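Local coordinates for protein SusD homolog (Bacteroides thetaiotaomicron VPI-5482, PDB 3FDH) that probably binds glycans at the outer membrane, as SusD/RagB-family lipoproteins do, and hands them on for uptake by a partner transporter, at residues Tyr44-Ile49 with Gly429-Thr434; Asn436-Met441 with Ser458-Arg463; Gly39-Tyr44 with Ser73-Ser78; Gly268-Ala273 with Lys420-Trp425; Tyr51-Asp56 with Val303-Gly308. One frame throughout, in Å; residues are numbered along the deposited sequence.

Contact 1 of 5, residues Tyr44-Ile49 with Gly429-Thr434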
# COMPACT_ATOMS: atom_id res chain seq x y z
N TYR A 44 7.20 -5.71 4.76
CA TYR A 44 6.77 -7.06 5.16
C TYR A 44 5.62 -7.54 4.30
O TYR A 44 5.57 -8.70 3.89
CB TYR A 44 6.47 -7.12 6.66
CG TYR A 44 7.71 -7.13 7.52
CD1 TYR A 44 8.51 -5.98 7.66
CD2 TYR A 44 8.07 -8.26 8.23
CE1 TYR A 44 9.66 -5.99 8.49
CE2 TYR A 44 9.23 -8.29 9.05
CZ TYR A 44 10.00 -7.15 9.18
OH TYR A 44 11.11 -7.22 10.01
N ALA A 45 4.67 -6.66 4.02
CA ALA A 45 3.58 -7.01 3.11
C ALA A 45 4.10 -7.58 1.80
O ALA A 45 3.56 -8.53 1.22
CB ALA A 45 2.68 -5.78 2.86
N SER A 46 5.17 -6.97 1.31
CA SER A 46 5.78 -7.39 0.05
C SER A 46 6.12 -8.87 0.07
O SER A 46 5.91 -9.59 -0.91
CB SER A 46 7.06 -6.60 -0.25
OG SER A 46 6.82 -5.23 -0.41
N SER A 47 6.61 -9.31 1.22
CA SER A 47 6.94 -10.71 1.42
C SER A 47 5.66 -11.53 1.60
O SER A 47 5.44 -12.54 0.97
CB SER A 47 7.80 -10.90 2.68
OG SER A 47 7.88 -12.26 3.03
N TYR A 48 4.76 -11.06 2.44
CA TYR A 48 3.58 -11.87 2.74
C TYR A 48 2.74 -12.23 1.51
O TYR A 48 2.27 -13.36 1.39
CB TYR A 48 2.73 -11.26 3.84
CG TYR A 48 3.41 -11.02 5.15
CD1 TYR A 48 4.49 -11.79 5.56
CD2 TYR A 48 2.89 -10.10 6.06
CE1 TYR A 48 5.05 -11.60 6.79
CE2 TYR A 48 3.46 -9.90 7.28
CZ TYR A 48 4.53 -10.68 7.67
OH TYR A 48 5.11 -10.53 8.93
N ILE A 49 2.57 -11.28 0.58
CA ILE A 49 1.78 -11.50 -0.65
C ILE A 49 2.63 -11.69 -1.89
O ILE A 49 2.19 -11.57 -3.03
CB ILE A 49 0.59 -10.53 -0.82
CG1 ILE A 49 0.97 -9.07 -0.61
CG2 ILE A 49 -0.48 -10.92 0.23
CD1 ILE A 49 1.92 -8.53 -1.59
N GLY A 429 4.92 1.72 -2.75
CA GLY A 429 4.36 1.51 -1.41
C GLY A 429 2.98 0.86 -1.43
O GLY A 429 2.23 0.99 -0.49
N GLU A 430 2.67 0.13 -2.50
CA GLU A 430 1.30 -0.47 -2.67
C GLU A 430 1.08 -1.89 -2.14
O GLU A 430 -0.06 -2.41 -2.18
CB GLU A 430 0.86 -0.35 -4.14
CG GLU A 430 0.68 1.09 -4.57
CD GLU A 430 0.05 1.23 -5.95
OE1 GLU A 430 0.68 0.78 -6.95
OE2 GLU A 430 -1.07 1.79 -6.04
N ALA A 431 2.14 -2.49 -1.60
CA ALA A 431 2.04 -3.87 -1.09
C ALA A 431 1.14 -3.82 0.10
O ALA A 431 0.39 -4.75 0.41
CB ALA A 431 3.40 -4.45 -0.74
N THR A 432 1.24 -2.70 0.79
CA THR A 432 0.45 -2.51 2.01
C THR A 432 -1.03 -2.75 1.66
O THR A 432 -1.75 -3.56 2.26
CB THR A 432 0.66 -1.06 2.52
OG1 THR A 432 1.99 -0.93 3.04
CG2 THR A 432 -0.32 -0.68 3.60
N GLU A 433 -1.48 -2.04 0.66
CA GLU A 433 -2.88 -2.14 0.23
C GLU A 433 -3.18 -3.50 -0.44
O GLU A 433 -4.26 -4.04 -0.28
CB GLU A 433 -3.24 -0.94 -0.66
CG GLU A 433 -4.67 -0.87 -1.14
CD GLU A 433 -5.70 -0.73 -0.03
OE1 GLU A 433 -5.33 -0.45 1.12
OE2 GLU A 433 -6.90 -0.85 -0.33
N THR A 434 -2.23 -4.06 -1.16
CA THR A 434 -2.46 -5.38 -1.80
C THR A 434 -2.71 -6.46 -0.80
O THR A 434 -3.53 -7.36 -1.00
CB THR A 434 -1.35 -5.77 -2.66
OG1 THR A 434 -1.35 -4.87 -3.77
CG2 THR A 434 -1.56 -7.22 -3.17
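A45 and A431 meet methyl to methyl, CB to CB at 3.9 Å, where helix 40-48 passes the first turn of helix 431-443. The small side chains let the backbones come close: the CA atoms of S46 and A431 are 5.3 Å apart. Further along, I49 sends its CD1 to T434 CG2 at 4.0 Å, the two side chains crossing at a slant. I49 CG1 sits between its backbone N and carbonyl carbon (chi1 48°), and CD1 then reaches the T434 methyl CG2 and, more distantly, A431 CB.

Polar groups take a lesser share. A45 CB also packs 3.5 Å from the carbonyl oxygen of A431. S46 OG rests 3.5 Å from A431 CB, but its bond goes back to N42 O, one turn earlier in its own helix, so the hydroxyl is satisfied while it packs against a methyl. N42 OD1 in turn accepts from A431 N at the start of helix 431-443, and T434 OG1 is bonded to Y51 OH.

All the touching residues are buried. Y435 and F438 of helix 431-443 close over I49, L122 and F126 of helix 106-127 back T432, and the backbone of S46 is hydrogen-bonded to that of E52.

Contact 2 of 5, residues Asn436-Met441 with Ser458-Arg463; sequences NDFRRM and SKFPLR
R439 reaches from helix 431-443 to the loop after helix 456-459, and its tip donates to the backbone of L462. From CB the chain runs outward through CG, which comes to the edge of the F460 ring, with CE2 4.4 Å away. CD follows and lies 3.1 Å from L462 O. NE makes a weak hydrogen bond to Y435 O, one turn back in its own helix. A bend about CG-CD (chi3 -68°) swings the guanidinium round, so that NH1 donates to L462 O at 2.8 Å with an N-H...O angle of 159°. The oxygen lies at the edge of the guanidinium, in its plane, although the donor is tilted from the plane of the carbonyl. NH2 turns back to N436 OD1 in a weak bond of 2.7 Å and also donates to D125 O, while F126 meets the group in a cation-pi contact.

Beside this polar link, F438 and F460 make the apolar half. F438 CD2 is 3.6 Å from F460 CZ, and the rings meet at a slant, their planes at 53° and centroids 5.4 Å apart. Y435 and K442 of the same helix also touch F460.

The buried guanidinium is thus held mainly by carbonyl and amide oxygens; its positive charge is probably offset by these oxygen dipoles and the F126 ring, and its several bonds fix it against rotation.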
# COMPACT_ATOMS: atom_id res chain seq x y z
N ASN A 436 -4.13 -5.90 2.17
CA ASN A 436 -5.52 -5.69 2.59
C ASN A 436 -6.44 -6.39 1.61
O ASN A 436 -7.32 -7.12 2.02
CB ASN A 436 -5.90 -4.22 2.66
CG ASN A 436 -5.18 -3.48 3.76
OD1 ASN A 436 -4.95 -4.06 4.84
ND2 ASN A 436 -4.82 -2.21 3.50
N ASP A 437 -6.25 -6.17 0.30
CA ASP A 437 -7.12 -6.81 -0.68
C ASP A 437 -7.08 -8.32 -0.56
O ASP A 437 -8.08 -9.02 -0.67
CB ASP A 437 -6.72 -6.46 -2.11
CG ASP A 437 -7.16 -5.03 -2.57
OD1 ASP A 437 -8.29 -4.59 -2.28
OD2 ASP A 437 -6.41 -4.40 -3.35
N PHE A 438 -5.90 -8.84 -0.24
CA PHE A 438 -5.70 -10.30 -0.24
C PHE A 438 -6.49 -10.89 0.89
O PHE A 438 -7.20 -11.90 0.76
CB PHE A 438 -4.20 -10.69 -0.06
CG PHE A 438 -3.97 -12.17 -0.22
CD1 PHE A 438 -3.81 -12.73 -1.46
CD2 PHE A 438 -4.00 -12.99 0.86
CE1 PHE A 438 -3.67 -14.08 -1.59
CE2 PHE A 438 -3.85 -14.33 0.73
CZ PHE A 438 -3.68 -14.89 -0.49
N ARG A 439 -6.37 -10.24 2.02
CA ARG A 439 -7.04 -10.69 3.21
C ARG A 439 -8.56 -10.47 3.10
O ARG A 439 -9.37 -11.23 3.63
CB ARG A 439 -6.50 -10.00 4.46
CG ARG A 439 -5.10 -10.40 4.81
CD ARG A 439 -4.70 -9.68 6.11
NE ARG A 439 -4.58 -8.24 5.90
CZ ARG A 439 -4.62 -7.34 6.86
NH1 ARG A 439 -4.85 -7.72 8.08
NH2 ARG A 439 -4.52 -6.07 6.56
N ARG A 440 -8.95 -9.45 2.37
CA ARG A 440 -10.38 -9.17 2.21
C ARG A 440 -10.94 -10.31 1.37
O ARG A 440 -12.02 -10.82 1.68
CB ARG A 440 -10.64 -7.82 1.57
CG ARG A 440 -12.07 -7.58 1.18
CD ARG A 440 -12.32 -6.16 0.76
NE ARG A 440 -11.51 -5.72 -0.36
CZ ARG A 440 -11.88 -5.85 -1.64
NH1 ARG A 440 -13.03 -6.45 -1.96
NH2 ARG A 440 -11.06 -5.44 -2.58
N MSE A 441 -10.22 -10.68 0.31
CA MSE A 441 -10.63 -11.83 -0.55
C MSE A 441 -10.76 -13.10 0.27
O MSE A 441 -11.67 -13.91 0.07
CB MSE A 441 -9.67 -12.07 -1.67
CG MSE A 441 -10.07 -11.16 -2.75
SE MSE A 441 -9.05 -11.10 -4.45
CE MSE A 441 -7.54 -10.10 -3.98
N SER A 458 -0.05 -23.16 7.82
CA SER A 458 -0.43 -22.77 9.17
C SER A 458 0.13 -21.41 9.61
O SER A 458 -0.24 -20.92 10.67
CB SER A 458 0.07 -23.79 10.16
OG SER A 458 1.49 -23.83 10.16
N LYS A 459 0.95 -20.79 8.78
CA LYS A 459 1.58 -19.52 9.14
C LYS A 459 1.45 -18.36 8.19
O LYS A 459 2.39 -17.59 8.00
CB LYS A 459 3.05 -19.72 9.50
CG LYS A 459 3.16 -20.38 10.87
CD LYS A 459 4.57 -20.62 11.22
CE LYS A 459 4.68 -20.86 12.65
NZ LYS A 459 6.13 -21.07 12.92
N PHE A 460 0.28 -18.23 7.58
CA PHE A 460 -0.02 -17.05 6.80
C PHE A 460 -0.51 -15.97 7.76
O PHE A 460 -1.52 -16.16 8.44
CB PHE A 460 -1.10 -17.27 5.76
CG PHE A 460 -1.39 -16.03 5.02
CD1 PHE A 460 -0.49 -15.55 4.09
CD2 PHE A 460 -2.52 -15.28 5.31
CE1 PHE A 460 -0.69 -14.34 3.45
CE2 PHE A 460 -2.75 -14.12 4.65
CZ PHE A 460 -1.83 -13.62 3.72
N PRO A 461 0.19 -14.83 7.86
CA PRO A 461 -0.27 -13.84 8.81
C PRO A 461 -1.50 -13.07 8.39
O PRO A 461 -1.52 -12.38 7.38
CB PRO A 461 0.91 -12.88 8.94
CG PRO A 461 1.66 -13.03 7.65
CD PRO A 461 1.31 -14.34 7.04
N LEU A 462 -2.52 -13.18 9.24
CA LEU A 462 -3.82 -12.55 8.96
C LEU A 462 -3.84 -11.10 9.40
O LEU A 462 -4.78 -10.35 9.13
CB LEU A 462 -4.93 -13.28 9.71
CG LEU A 462 -5.04 -14.76 9.39
CD1 LEU A 462 -6.11 -15.42 10.25
CD2 LEU A 462 -5.43 -14.94 8.01
N ARG A 463 -2.77 -10.75 10.09
CA ARG A 463 -2.60 -9.41 10.67
C ARG A 463 -1.19 -9.24 11.17
O ARG A 463 -0.42 -10.21 11.17
CB ARG A 463 -3.56 -9.25 11.87
CG ARG A 463 -3.31 -10.20 13.01
CD ARG A 463 -4.62 -10.48 13.76
NE ARG A 463 -5.13 -9.33 14.50
CZ ARG A 463 -6.37 -9.18 14.93
NH1 ARG A 463 -7.30 -10.09 14.66
NH2 ARG A 463 -6.68 -8.09 15.61

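Contact 3 of 5, residues Gly39-Tyr44 with Ser73-Ser78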
# COMPACT_ATOMS: atom_id res chain seq x y z
N GLY A 39 6.82 2.19 4.63
CA GLY A 39 7.91 1.74 5.50
C GLY A 39 7.85 0.24 5.74
O GLY A 39 7.48 -0.53 4.87
N ASP A 40 8.09 -0.16 6.98
CA ASP A 40 8.11 -1.60 7.31
C ASP A 40 6.80 -2.30 7.02
O ASP A 40 6.81 -3.43 6.65
CB ASP A 40 8.41 -1.85 8.79
CG ASP A 40 9.81 -1.40 9.24
OD1 ASP A 40 10.69 -1.24 8.39
OD2 ASP A 40 9.99 -1.20 10.47
N ILE A 41 5.68 -1.62 7.17
CA ILE A 41 4.38 -2.26 6.90
C ILE A 41 4.39 -2.80 5.47
O ILE A 41 4.02 -3.95 5.21
CB ILE A 41 3.19 -1.29 7.06
CG1 ILE A 41 3.04 -0.86 8.53
CG2 ILE A 41 1.88 -1.96 6.63
CD1 ILE A 41 2.90 -1.98 9.47
N ASN A 42 4.90 -1.97 4.57
CA ASN A 42 4.95 -2.25 3.12
C ASN A 42 6.02 -3.29 2.82
O ASN A 42 5.86 -4.16 1.96
CB ASN A 42 5.25 -0.99 2.30
CG ASN A 42 5.27 -1.24 0.78
OD1 ASN A 42 4.21 -1.45 0.17
ND2 ASN A 42 6.46 -1.08 0.14
N THR A 43 7.12 -3.16 3.55
CA THR A 43 8.25 -4.06 3.37
C THR A 43 7.86 -5.51 3.63
O THR A 43 8.13 -6.42 2.81
CB THR A 43 9.45 -3.57 4.22
OG1 THR A 43 9.85 -2.27 3.67
CG2 THR A 43 10.63 -4.60 4.14
N TYR A 44 7.20 -5.71 4.76
CA TYR A 44 6.77 -7.06 5.16
C TYR A 44 5.62 -7.54 4.30
O TYR A 44 5.57 -8.70 3.89
CB TYR A 44 6.47 -7.12 6.66
CG TYR A 44 7.71 -7.13 7.52
CD1 TYR A 44 8.51 -5.98 7.66
CD2 TYR A 44 8.07 -8.26 8.23
CE1 TYR A 44 9.66 -5.99 8.49
CE2 TYR A 44 9.23 -8.29 9.05
CZ TYR A 44 10.00 -7.15 9.18
OH TYR A 44 11.11 -7.22 10.01
N SER A 73 7.79 -7.22 18.73
CA SER A 73 8.89 -6.29 18.40
C SER A 73 8.92 -5.87 16.98
O SER A 73 9.40 -4.80 16.64
CB SER A 73 10.25 -6.94 18.59
OG SER A 73 10.41 -7.31 19.90
N THR A 74 8.39 -6.75 16.15
CA THR A 74 8.58 -6.61 14.73
C THR A 74 8.07 -5.32 14.14
O THR A 74 8.76 -4.71 13.31
CB THR A 74 7.96 -7.80 14.02
OG1 THR A 74 8.57 -8.98 14.54
CG2 THR A 74 8.17 -7.72 12.57
N PHE A 75 6.87 -4.94 14.54
CA PHE A 75 6.26 -3.71 13.98
C PHE A 75 6.13 -2.64 15.02
O PHE A 75 5.33 -1.74 14.87
CB PHE A 75 4.90 -4.01 13.36
CG PHE A 75 5.01 -4.98 12.21
CD1 PHE A 75 5.58 -4.56 11.03
CD2 PHE A 75 4.61 -6.31 12.33
CE1 PHE A 75 5.73 -5.41 9.98
CE2 PHE A 75 4.77 -7.20 11.28
CZ PHE A 75 5.34 -6.74 10.10
N ASN A 76 6.94 -2.74 16.06
CA ASN A 76 6.87 -1.73 17.14
C ASN A 76 7.13 -0.32 16.65
O ASN A 76 6.41 0.63 16.98
CB ASN A 76 7.82 -2.03 18.28
CG ASN A 76 7.46 -1.25 19.53
OD1 ASN A 76 6.31 -1.22 19.94
ND2 ASN A 76 8.44 -0.59 20.12
N ASN A 77 8.16 -0.18 15.83
CA ASN A 77 8.49 1.13 15.27
C ASN A 77 7.38 1.69 14.39
O ASN A 77 7.00 2.87 14.50
CB ASN A 77 9.78 1.09 14.47
CG ASN A 77 11.01 1.00 15.33
OD1 ASN A 77 10.98 1.30 16.53
ND2 ASN A 77 12.12 0.57 14.73
N SER A 78 6.86 0.83 13.52
CA SER A 78 5.79 1.22 12.61
C SER A 78 4.57 1.64 13.39
O SER A 78 3.94 2.63 13.11
CB SER A 78 5.39 0.09 11.69
OG SER A 78 6.46 -0.18 10.82
O HOH W 1 8.46 -1.59 12.62
O HOH W 2 8.03 1.92 9.42
O HOH W 3 11.76 0.23 11.80
O HOH W 4 11.24 -4.91 12.24
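D40 OD2 takes a proton from water 3, 2.6 Å away, which accepts from N77 ND2 at the start of helix 76-95. It also lies 2.7 Å from water 1, whose protons are contested by T74 O and atoms elsewhere; water 1 itself accepts from S78 N. Directly, D40 and S78 meet where D40 CB packs 3.3 Å from S78 OG, and a further water joins that hydroxyl to D40 N.

The contact thus brings together two helix beginnings: G39 is the N-cap of helix 40-48 and F75 that of helix 76-95, the latter entered through a type I turn from S73 to N76. Bridged by waters at the D40 end, the interface becomes aromatic toward Y44.

There F75 points its edge at the face of Y44 in a T-shaped pair, centroids 4.8 Å apart and planes at 72°, with F75 CZ 3.5 Å from Y44 CG. Y44 CG lies anti to its carbonyl carbon (chi1 -74°), which turns the ring's face to that edge. T74 CG2 reaches the far part of the same tyrosine, 3.7 Å from CE2. Y44 OH is held by E68, and water 4 bridges it to T74 O. With an alanine at Y44, the F75 edge is likely to lose the face it leans on and E68 its hydroxyl mate. I41 CD1 packs obliquely by F75 CD1 and against S78 CB, while Y464 stacks on F75.

Contact 4 of 5, residues Gly268-Ala273 with Lys420-Trp425; sequences GTKLLA and KYLAMW
Y421 is the first residue of 420-425 to touch helix 265-274: its CE1 lies 3.9 Å from K270 CD, the lysine crossing the tyrosine at about a right angle. Carried straight out through chi3, the lysine chain bends only at its last bond (chi4 66°). K270 NZ then donates to water 5, which itself donates to Y421 OH at 2.8 Å. Both polar ends have further partners, K270 NZ in T450 O and Y421 OH in I49 O, so the water joins two groups already held from elsewhere.

L422 comes next. Its CD2 meets L271 CD2 at 3.9 Å as the two leucines run antiparallel alongside one another, and it also lies near K270 CB. Three residues on, past the end of helix 412-423, W425 brings the six-membered part of its indole to the other branch of L271, with CZ3 3.5 Å from L271 CD1. The approach is oblique. E52 accepts from W425 NE1, and F322 meets the indole edge-to-face.

L267, one turn before L271, touches Y421, L422 and W425 too. What results is side-chain packing between helix 265-274 and the C-terminal end of helix 412-423 with the residues just after it, two leucines and a tryptophan together and a lysine–water–tyrosine bridge beside them, within the largely helical SusD-like fold.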
# COMPACT_ATOMS: atom_id res chain seq x y z
N GLY A 268 6.93 -14.12 -10.81
CA GLY A 268 7.48 -14.37 -12.15
C GLY A 268 6.62 -15.37 -12.92
O GLY A 268 6.36 -15.22 -14.12
N THR A 269 6.15 -16.38 -12.21
CA THR A 269 5.29 -17.39 -12.83
C THR A 269 4.04 -16.73 -13.44
O THR A 269 3.63 -17.05 -14.53
CB THR A 269 4.84 -18.43 -11.79
OG1 THR A 269 6.00 -19.06 -11.24
CG2 THR A 269 3.95 -19.52 -12.43
N LYS A 270 3.44 -15.83 -12.68
CA LYS A 270 2.23 -15.11 -13.13
C LYS A 270 2.55 -14.25 -14.34
O LYS A 270 1.89 -14.29 -15.38
CB LYS A 270 1.67 -14.22 -12.03
CG LYS A 270 1.11 -14.96 -10.81
CD LYS A 270 0.62 -14.01 -9.75
CE LYS A 270 0.01 -14.75 -8.51
NZ LYS A 270 0.96 -15.55 -7.69
N LEU A 271 3.57 -13.43 -14.18
CA LEU A 271 3.97 -12.53 -15.28
C LEU A 271 4.24 -13.29 -16.59
O LEU A 271 3.88 -12.85 -17.71
CB LEU A 271 5.21 -11.67 -14.88
CG LEU A 271 5.02 -10.72 -13.69
CD1 LEU A 271 6.37 -10.09 -13.19
CD2 LEU A 271 4.00 -9.63 -14.08
N LEU A 272 4.89 -14.44 -16.44
CA LEU A 272 5.27 -15.27 -17.58
C LEU A 272 4.05 -15.89 -18.20
O LEU A 272 3.95 -16.02 -19.40
CB LEU A 272 6.27 -16.39 -17.17
CG LEU A 272 7.72 -15.96 -16.86
CD1 LEU A 272 8.47 -17.10 -16.12
CD2 LEU A 272 8.42 -15.54 -18.16
N ALA A 273 3.10 -16.25 -17.35
CA ALA A 273 1.91 -16.93 -17.83
C ALA A 273 1.11 -15.98 -18.71
O ALA A 273 0.49 -16.38 -19.66
CB ALA A 273 1.07 -17.43 -16.68
N LYS A 420 -5.13 -6.18 -10.49
CA LYS A 420 -4.91 -5.19 -9.45
C LYS A 420 -3.63 -5.58 -8.76
O LYS A 420 -2.76 -4.78 -8.52
CB LYS A 420 -6.10 -5.15 -8.46
CG LYS A 420 -6.02 -4.05 -7.45
CD LYS A 420 -7.23 -3.98 -6.53
CE LYS A 420 -7.32 -2.67 -5.76
NZ LYS A 420 -8.25 -2.83 -4.54
N TYR A 421 -3.56 -6.85 -8.41
CA TYR A 421 -2.37 -7.47 -7.79
C TYR A 421 -1.09 -7.21 -8.57
O TYR A 421 -0.13 -6.68 -8.01
CB TYR A 421 -2.59 -8.97 -7.49
CG TYR A 421 -1.35 -9.65 -6.98
CD1 TYR A 421 -0.46 -10.25 -7.87
CD2 TYR A 421 -1.08 -9.76 -5.62
CE1 TYR A 421 0.71 -10.84 -7.45
CE2 TYR A 421 0.09 -10.37 -5.18
CZ TYR A 421 0.98 -10.92 -6.07
OH TYR A 421 2.16 -11.56 -5.63
N LEU A 422 -1.10 -7.42 -9.90
CA LEU A 422 0.09 -7.22 -10.72
C LEU A 422 0.48 -5.74 -10.87
O LEU A 422 1.67 -5.40 -10.92
CB LEU A 422 -0.09 -7.85 -12.12
CG LEU A 422 -0.20 -9.38 -12.04
CD1 LEU A 422 -0.48 -9.91 -13.46
CD2 LEU A 422 1.08 -10.02 -11.49
N ALA A 423 -0.53 -4.87 -10.92
CA ALA A 423 -0.30 -3.41 -11.02
C ALA A 423 0.34 -2.77 -9.80
O ALA A 423 1.05 -1.79 -9.87
CB ALA A 423 -1.60 -2.68 -11.31
N MSE A 424 0.04 -3.36 -8.67
CA MSE A 424 0.37 -2.82 -7.34
C MSE A 424 1.71 -3.32 -6.76
O MSE A 424 2.17 -2.96 -5.68
CB MSE A 424 -0.86 -2.90 -6.44
CG MSE A 424 -1.92 -2.00 -6.90
SE MSE A 424 -3.54 -1.89 -5.89
CE MSE A 424 -2.95 -0.92 -4.30
N TRP A 425 2.39 -4.04 -7.63
CA TRP A 425 3.80 -4.46 -7.44
C TRP A 425 4.66 -3.29 -7.93
O TRP A 425 4.50 -2.81 -9.03
CB TRP A 425 4.10 -5.66 -8.31
CG TRP A 425 5.51 -6.08 -8.35
CD1 TRP A 425 6.34 -6.27 -7.28
CD2 TRP A 425 6.26 -6.48 -9.50
NE1 TRP A 425 7.57 -6.72 -7.67
CE2 TRP A 425 7.56 -6.83 -9.05
CE3 TRP A 425 5.98 -6.56 -10.89
CZ2 TRP A 425 8.55 -7.27 -9.90
CZ3 TRP A 425 6.97 -6.95 -11.73
CH2 TRP A 425 8.24 -7.34 -11.24
O HOH W 5 3.10 -13.90 -6.83

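Contact 5 of 5, residues Tyr51-Asp56 with Val303-Gly308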
# COMPACT_ATOMS: atom_id res chain seq x y z
N TYR A 51 5.23 -10.32 -3.53
CA TYR A 51 5.76 -9.36 -4.54
C TYR A 51 7.30 -9.44 -4.57
O TYR A 51 7.99 -9.14 -5.58
CB TYR A 51 5.41 -7.95 -4.12
CG TYR A 51 4.04 -7.47 -4.53
CD1 TYR A 51 3.35 -8.05 -5.61
CD2 TYR A 51 3.46 -6.36 -3.89
CE1 TYR A 51 2.11 -7.56 -6.02
CE2 TYR A 51 2.24 -5.87 -4.28
CZ TYR A 51 1.57 -6.42 -5.36
OH TYR A 51 0.34 -5.90 -5.72
N GLU A 52 7.81 -9.82 -3.41
CA GLU A 52 9.23 -9.99 -3.12
C GLU A 52 9.45 -11.10 -2.17
O GLU A 52 8.52 -11.52 -1.46
CB GLU A 52 9.87 -8.70 -2.54
CG GLU A 52 9.67 -7.42 -3.37
CD GLU A 52 10.34 -7.34 -4.72
OE1 GLU A 52 11.26 -8.14 -5.00
OE2 GLU A 52 9.97 -6.42 -5.50
N VAL A 53 10.70 -11.52 -2.11
CA VAL A 53 11.13 -12.57 -1.18
C VAL A 53 12.11 -12.00 -0.19
O VAL A 53 13.08 -11.33 -0.53
CB VAL A 53 11.75 -13.79 -1.92
CG1 VAL A 53 12.11 -14.90 -0.95
CG2 VAL A 53 10.77 -14.33 -2.97
N GLY A 54 11.84 -12.22 1.09
CA GLY A 54 12.78 -11.80 2.12
C GLY A 54 13.92 -12.81 2.13
O GLY A 54 13.70 -14.00 2.34
N VAL A 55 15.14 -12.31 1.93
CA VAL A 55 16.32 -13.18 1.73
C VAL A 55 17.42 -13.02 2.79
O VAL A 55 18.35 -13.81 2.89
CB VAL A 55 16.92 -13.01 0.27
CG1 VAL A 55 15.92 -13.54 -0.83
CG2 VAL A 55 17.38 -11.55 -0.00
N ASP A 56 17.31 -11.98 3.60
CA ASP A 56 18.28 -11.75 4.66
C ASP A 56 17.69 -11.17 5.95
O ASP A 56 16.74 -10.40 5.94
CB ASP A 56 19.40 -10.83 4.16
CG ASP A 56 20.58 -10.80 5.11
OD1 ASP A 56 21.20 -11.85 5.33
OD2 ASP A 56 20.89 -9.72 5.64
N VAL A 303 18.30 -15.94 -11.23
CA VAL A 303 18.38 -16.59 -9.92
C VAL A 303 17.26 -16.04 -9.00
O VAL A 303 17.51 -15.42 -7.95
CB VAL A 303 19.78 -16.43 -9.26
CG1 VAL A 303 19.90 -17.35 -8.02
CG2 VAL A 303 20.90 -16.74 -10.27
N PRO A 304 15.99 -16.27 -9.39
CA PRO A 304 14.92 -15.82 -8.50
C PRO A 304 14.90 -16.62 -7.21
O PRO A 304 15.42 -17.75 -7.14
CB PRO A 304 13.65 -16.03 -9.33
CG PRO A 304 13.99 -17.20 -10.24
CD PRO A 304 15.49 -17.07 -10.52
N ALA A 305 14.34 -16.00 -6.20
CA ALA A 305 14.24 -16.58 -4.87
C ALA A 305 12.94 -17.40 -4.73
O ALA A 305 11.85 -16.95 -5.16
CB ALA A 305 14.33 -15.48 -3.79
N PRO A 306 13.05 -18.61 -4.16
CA PRO A 306 11.87 -19.42 -3.96
C PRO A 306 11.08 -18.91 -2.78
O PRO A 306 11.58 -18.76 -1.66
CB PRO A 306 12.43 -20.80 -3.64
CG PRO A 306 13.74 -20.53 -3.02
CD PRO A 306 14.27 -19.31 -3.70
N ASN A 307 9.81 -18.64 -3.05
CA ASN A 307 8.94 -18.10 -2.00
C ASN A 307 8.85 -19.03 -0.83
O ASN A 307 8.59 -20.21 -0.98
CB ASN A 307 7.53 -17.83 -2.53
CG ASN A 307 7.56 -17.00 -3.78
OD1 ASN A 307 7.66 -17.55 -4.89
ND2 ASN A 307 7.60 -15.65 -3.61
N GLY A 308 9.12 -18.47 0.34
CA GLY A 308 9.06 -19.25 1.57
C GLY A 308 10.22 -20.17 1.90
O GLY A 308 10.22 -20.80 2.96
O HOH W 6 7.75 -14.18 -1.24
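V53 and A305 make the close part of this contact, with V53 CB 3.6 Å from A305 CB. The valine's two methyls divide the work. CG1, anti to the backbone N (chi1 -177°), lies beside the A305 methyl; the distance from V53 CG1 to P306 O is 4.0 Å. CG2 goes the other way, to A305 O, and V53 CG2 lies 3.5 Å from N307 ND2, crossing the asparagine at about a right angle. Cutting V53 back to an alanine is likely to open a gap beside A305 and leave N307 ND2 without the methyl it rests on.

Strand 52-54 pairs antiparallel with strand 261-263, V53 bonding through its backbone to G262, and the loop 303-308 packs against this small two-stranded sheet without direct hydrogen bonds between strand and loop. S264, just before helix 265-274, and T265 and S266 in its first turn hold the loop: N307 OD1 accepts from S266 N, and N307 ND2 is bonded to S264 OG.

Away from V53 the fit slackens. V55 adds one methyl contact, CG1 to A305 CB at 3.9 Å, and the CB of P306, a partly exposed residue, points away from the strand. Water occupies the N307 side: water 6 accepts from N307 ND2 at 2.8 Å and donates to E52 O at 2.8 Å.

Contact 1 lies nearest the middle of the chain, about 6 Å from its centre, and the other four each touch it. Contact 2 continues along helix 431-443, its centre about 11 Å away, with I49 CG2 3.7 Å from F438 CG. Contact 3 shares Y44 and helix 40-48, and its N42 OD1 lies 2.9 Å from A431 N. The closest links to contacts 4 and 5 are probable hydrogen bonds: I49 O meets Y421 OH at 2.6 Å, and T434 OG1 meets Y51 OH at 2.8 Å. Contacts 4 and 5 meet through Y51 and E52, whereas contacts 3 and 4 stand about 24 Å apart between centres. A tetraethylene glycol, probably from crystallisation, lies about 4 Å from the F460 side chain.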